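Local coordinates for tRNA dimethylallyltransferase (Staphylococcus epidermidis ATCC 12228, PDB 3D3Q), which probably catalyses the magnesium-dependent transfer of a dimethylallyl group from dimethylallyl diphosphate to the adenine at position 37 of tRNAs that read codons beginning with uridine, at residues E22-F31 and L300-I311. Residues are numbered along the deposited sequence; the frame is centred on the assembly and turned at random.
Sequences ELSIEVAKKF and LQMMLDEITTQI
Leu-23 and Leu-304 interlock as reciprocal knobs into holes where helices 20-30 and 300-314 cross, their segment axes 9.9 Å apart at -53°. Leu-23 fits among Leu-300, Met-303 (a selenomethionine), Leu-304 and Ile-307; Leu-304 fits among Leu-23, Glu-26, Val-27 and the aliphatic part of Lys-30. On the buried side, Leu-23 directs CD2 tip to tip at Ile-307 CD1, 3.7 Å away, while its CD1 lies 3.9 Å from Met-303 CB. With CG of Leu-304 anti to the backbone N (chi1 180°), its two methyls divide the work: CD1 slides past Val-27 to meet CG2 at 3.7 Å, and CD2 packs against Glu-26 CB. Phe-31, the first residue past helix 20-30, receives Ile-311 CD1 over one face of its ring in a CH-pi contact, 3.7 Å from the centroid, while Thr-308 OG1 lies at the ring edge, in plane. Leu-23, Met-303 and Ile-311 also touch strand 197-204, so this side of the contact faces the sheet.

The solvent side is looser and partly polar. Lys-30, extended from CB onward, runs across Thr-308 and donates from NZ to OG1 at 3.2 Å; Asp-305 OD1, 4.0 Å from the same NZ, is too distant for a salt bridge but may favour the ammonium charge.

Helix 20-30 begins within the predicted ATP-binding segment, the Walker A P-loop. Beside it lies helix 300-314, the last in the model, which follows edge strand 291-294; the unit of strand 8-13, P-loop and helix 20-30, packed on a parallel sheet, is characteristic of the P-loop NTPase fold.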
# COMPACT_ATOMS: atom_id res chain seq x y z
N GLU A 22 0.23 -8.96 9.80
CA GLU A 22 -0.41 -9.95 10.66
C GLU A 22 -1.60 -10.54 9.93
O GLU A 22 -1.74 -11.76 9.85
CB GLU A 22 -0.85 -9.30 11.97
CG GLU A 22 0.29 -8.79 12.84
CD GLU A 22 0.93 -7.49 12.34
OE1 GLU A 22 1.95 -7.07 12.94
OE2 GLU A 22 0.44 -6.88 11.37
N LEU A 23 -2.46 -9.68 9.39
CA LEU A 23 -3.63 -10.12 8.65
C LEU A 23 -3.25 -11.11 7.54
O LEU A 23 -3.91 -12.12 7.36
CB LEU A 23 -4.37 -8.92 8.05
CG LEU A 23 -5.61 -9.23 7.20
CD1 LEU A 23 -6.67 -9.87 8.05
CD2 LEU A 23 -6.12 -7.96 6.59
N SER A 24 -2.18 -10.80 6.80
CA SER A 24 -1.73 -11.69 5.72
C SER A 24 -1.50 -13.10 6.24
O SER A 24 -1.99 -14.07 5.66
CB SER A 24 -0.43 -11.19 5.09
OG SER A 24 -0.66 -10.01 4.35
N ILE A 25 -0.77 -13.23 7.33
CA ILE A 25 -0.49 -14.53 7.89
C ILE A 25 -1.78 -15.24 8.31
O ILE A 25 -1.96 -16.44 8.04
CB ILE A 25 0.50 -14.40 9.07
CG1 ILE A 25 1.82 -13.82 8.55
CG2 ILE A 25 0.73 -15.74 9.73
CD1 ILE A 25 2.91 -13.76 9.56
N GLU A 26 -2.70 -14.51 8.94
CA GLU A 26 -3.98 -15.10 9.37
C GLU A 26 -4.77 -15.65 8.18
O GLU A 26 -5.39 -16.71 8.28
CB GLU A 26 -4.82 -14.06 10.13
CG GLU A 26 -4.24 -13.70 11.50
CD GLU A 26 -4.17 -14.88 12.48
OE1 GLU A 26 -5.24 -15.30 13.01
OE2 GLU A 26 -3.05 -15.41 12.71
N VAL A 27 -4.73 -14.93 7.06
CA VAL A 27 -5.42 -15.35 5.85
C VAL A 27 -4.67 -16.55 5.28
O VAL A 27 -5.27 -17.50 4.78
CB VAL A 27 -5.42 -14.24 4.80
CG1 VAL A 27 -6.00 -14.74 3.51
CG2 VAL A 27 -6.21 -13.07 5.32
N ALA A 28 -3.35 -16.50 5.36
CA ALA A 28 -2.51 -17.56 4.86
C ALA A 28 -2.75 -18.84 5.64
O ALA A 28 -2.66 -19.94 5.09
CB ALA A 28 -1.06 -17.16 4.96
N LYS A 29 -3.05 -18.71 6.93
CA LYS A 29 -3.30 -19.88 7.75
C LYS A 29 -4.70 -20.43 7.60
O LYS A 29 -4.91 -21.61 7.84
CB LYS A 29 -3.06 -19.56 9.23
CG LYS A 29 -1.59 -19.41 9.61
CD LYS A 29 -1.40 -19.58 11.12
CE LYS A 29 -2.23 -18.58 11.94
NZ LYS A 29 -2.10 -18.77 13.42
N LYS A 30 -5.66 -19.61 7.19
CA LYS A 30 -7.02 -20.09 7.04
C LYS A 30 -7.26 -20.63 5.63
O LYS A 30 -8.22 -21.37 5.41
CB LYS A 30 -8.02 -18.98 7.38
CG LYS A 30 -9.47 -19.44 7.56
CD LYS A 30 -10.37 -18.26 7.87
CE LYS A 30 -11.78 -18.69 8.27
NZ LYS A 30 -12.59 -17.53 8.74
N PHE A 31 -6.40 -20.28 4.67
CA PHE A 31 -6.54 -20.73 3.29
C PHE A 31 -5.22 -21.26 2.76
O PHE A 31 -4.91 -21.11 1.58
CB PHE A 31 -7.01 -19.59 2.41
CG PHE A 31 -8.31 -19.02 2.83
CD1 PHE A 31 -9.50 -19.62 2.43
CD2 PHE A 31 -8.37 -17.93 3.69
CE1 PHE A 31 -10.73 -19.13 2.88
CE2 PHE A 31 -9.59 -17.44 4.15
CZ PHE A 31 -10.78 -18.04 3.75
N LEU A 300 -8.07 -7.47 14.08
CA LEU A 300 -7.40 -8.48 13.28
C LEU A 300 -8.37 -9.61 12.92
O LEU A 300 -8.40 -10.05 11.77
CB LEU A 300 -6.19 -9.04 14.03
CG LEU A 300 -5.39 -10.11 13.28
CD1 LEU A 300 -4.92 -9.58 11.93
CD2 LEU A 300 -4.18 -10.54 14.13
N GLN A 301 -9.15 -10.06 13.89
CA GLN A 301 -10.11 -11.13 13.66
C GLN A 301 -11.30 -10.67 12.84
O GLN A 301 -11.82 -11.41 12.00
CB GLN A 301 -10.64 -11.67 14.98
CG GLN A 301 -11.58 -12.85 14.81
CD GLN A 301 -10.84 -14.12 14.45
OE1 GLN A 301 -10.12 -14.16 13.46
NE2 GLN A 301 -11.01 -15.17 15.25
N MSE A 302 -11.77 -9.46 13.09
CA MSE A 302 -12.90 -8.94 12.33
C MSE A 302 -12.55 -8.76 10.87
O MSE A 302 -13.38 -8.98 10.00
CB MSE A 302 -13.38 -7.63 12.92
CG MSE A 302 -14.16 -7.80 14.20
SE MSE A 302 -14.30 -6.13 15.12
CE MSE A 302 -15.62 -5.24 14.02
N MSE A 303 -11.32 -8.34 10.60
CA MSE A 303 -10.89 -8.15 9.23
C MSE A 303 -10.82 -9.50 8.54
O MSE A 303 -11.30 -9.65 7.43
CB MSE A 303 -9.51 -7.49 9.19
CG MSE A 303 -9.45 -6.12 9.84
SE MSE A 303 -7.76 -5.20 9.46
CE MSE A 303 -6.99 -5.18 11.25
N LEU A 304 -10.25 -10.50 9.22
CA LEU A 304 -10.13 -11.84 8.66
C LEU A 304 -11.49 -12.39 8.28
O LEU A 304 -11.59 -13.28 7.45
CB LEU A 304 -9.45 -12.79 9.64
CG LEU A 304 -9.25 -14.25 9.22
CD1 LEU A 304 -8.43 -14.34 7.96
CD2 LEU A 304 -8.56 -15.00 10.34
N ASP A 305 -12.55 -11.86 8.87
CA ASP A 305 -13.89 -12.33 8.54
C ASP A 305 -14.43 -11.60 7.34
O ASP A 305 -15.19 -12.17 6.57
CB ASP A 305 -14.83 -12.16 9.72
CG ASP A 305 -14.61 -13.21 10.77
OD1 ASP A 305 -14.52 -14.40 10.39
OD2 ASP A 305 -14.52 -12.85 11.97
N GLU A 306 -14.07 -10.34 7.21
CA GLU A 306 -14.51 -9.54 6.08
C GLU A 306 -13.96 -10.19 4.82
O GLU A 306 -14.65 -10.30 3.80
CB GLU A 306 -13.99 -8.12 6.20
CG GLU A 306 -15.05 -7.10 6.57
CD GLU A 306 -16.03 -6.86 5.45
OE1 GLU A 306 -15.57 -6.50 4.34
OE2 GLU A 306 -17.25 -7.04 5.69
N ILE A 307 -12.70 -10.61 4.89
CA ILE A 307 -12.01 -11.24 3.78
C ILE A 307 -12.55 -12.65 3.54
O ILE A 307 -12.62 -13.10 2.40
CB ILE A 307 -10.48 -11.34 4.05
CG1 ILE A 307 -9.88 -9.93 4.10
CG2 ILE A 307 -9.78 -12.14 2.96
CD1 ILE A 307 -8.42 -9.92 4.43
N THR A 308 -12.94 -13.32 4.61
CA THR A 308 -13.45 -14.68 4.50
C THR A 308 -14.79 -14.67 3.77
O THR A 308 -15.13 -15.61 3.06
CB THR A 308 -13.56 -15.33 5.90
OG1 THR A 308 -13.40 -16.75 5.78
CG2 THR A 308 -14.90 -15.03 6.54
N THR A 309 -15.54 -13.59 3.93
CA THR A 309 -16.83 -13.47 3.27
C THR A 309 -16.62 -13.18 1.80
O THR A 309 -17.36 -13.65 0.94
CB THR A 309 -17.63 -12.32 3.88
OG1 THR A 309 -17.86 -12.59 5.27
CG2 THR A 309 -18.97 -12.14 3.17
N GLN A 310 -15.59 -12.40 1.51
CA GLN A 310 -15.25 -12.04 0.15
C GLN A 310 -14.72 -13.29 -0.57
O GLN A 310 -14.97 -13.46 -1.76
CB GLN A 310 -14.20 -10.93 0.16
CG GLN A 310 -14.40 -9.83 -0.87
CD GLN A 310 -15.58 -8.92 -0.56
OE1 GLN A 310 -15.83 -7.94 -1.27
NE2 GLN A 310 -16.32 -9.24 0.50
N ILE A 311 -14.01 -14.15 0.14
CA ILE A 311 -13.47 -15.37 -0.47
C ILE A 311 -14.53 -16.45 -0.65
O ILE A 311 -14.39 -17.33 -1.52
CB ILE A 311 -12.30 -15.96 0.36
CG1 ILE A 311 -11.13 -14.98 0.39
CG2 ILE A 311 -11.84 -17.27 -0.25
CD1 ILE A 311 -10.05 -15.36 1.37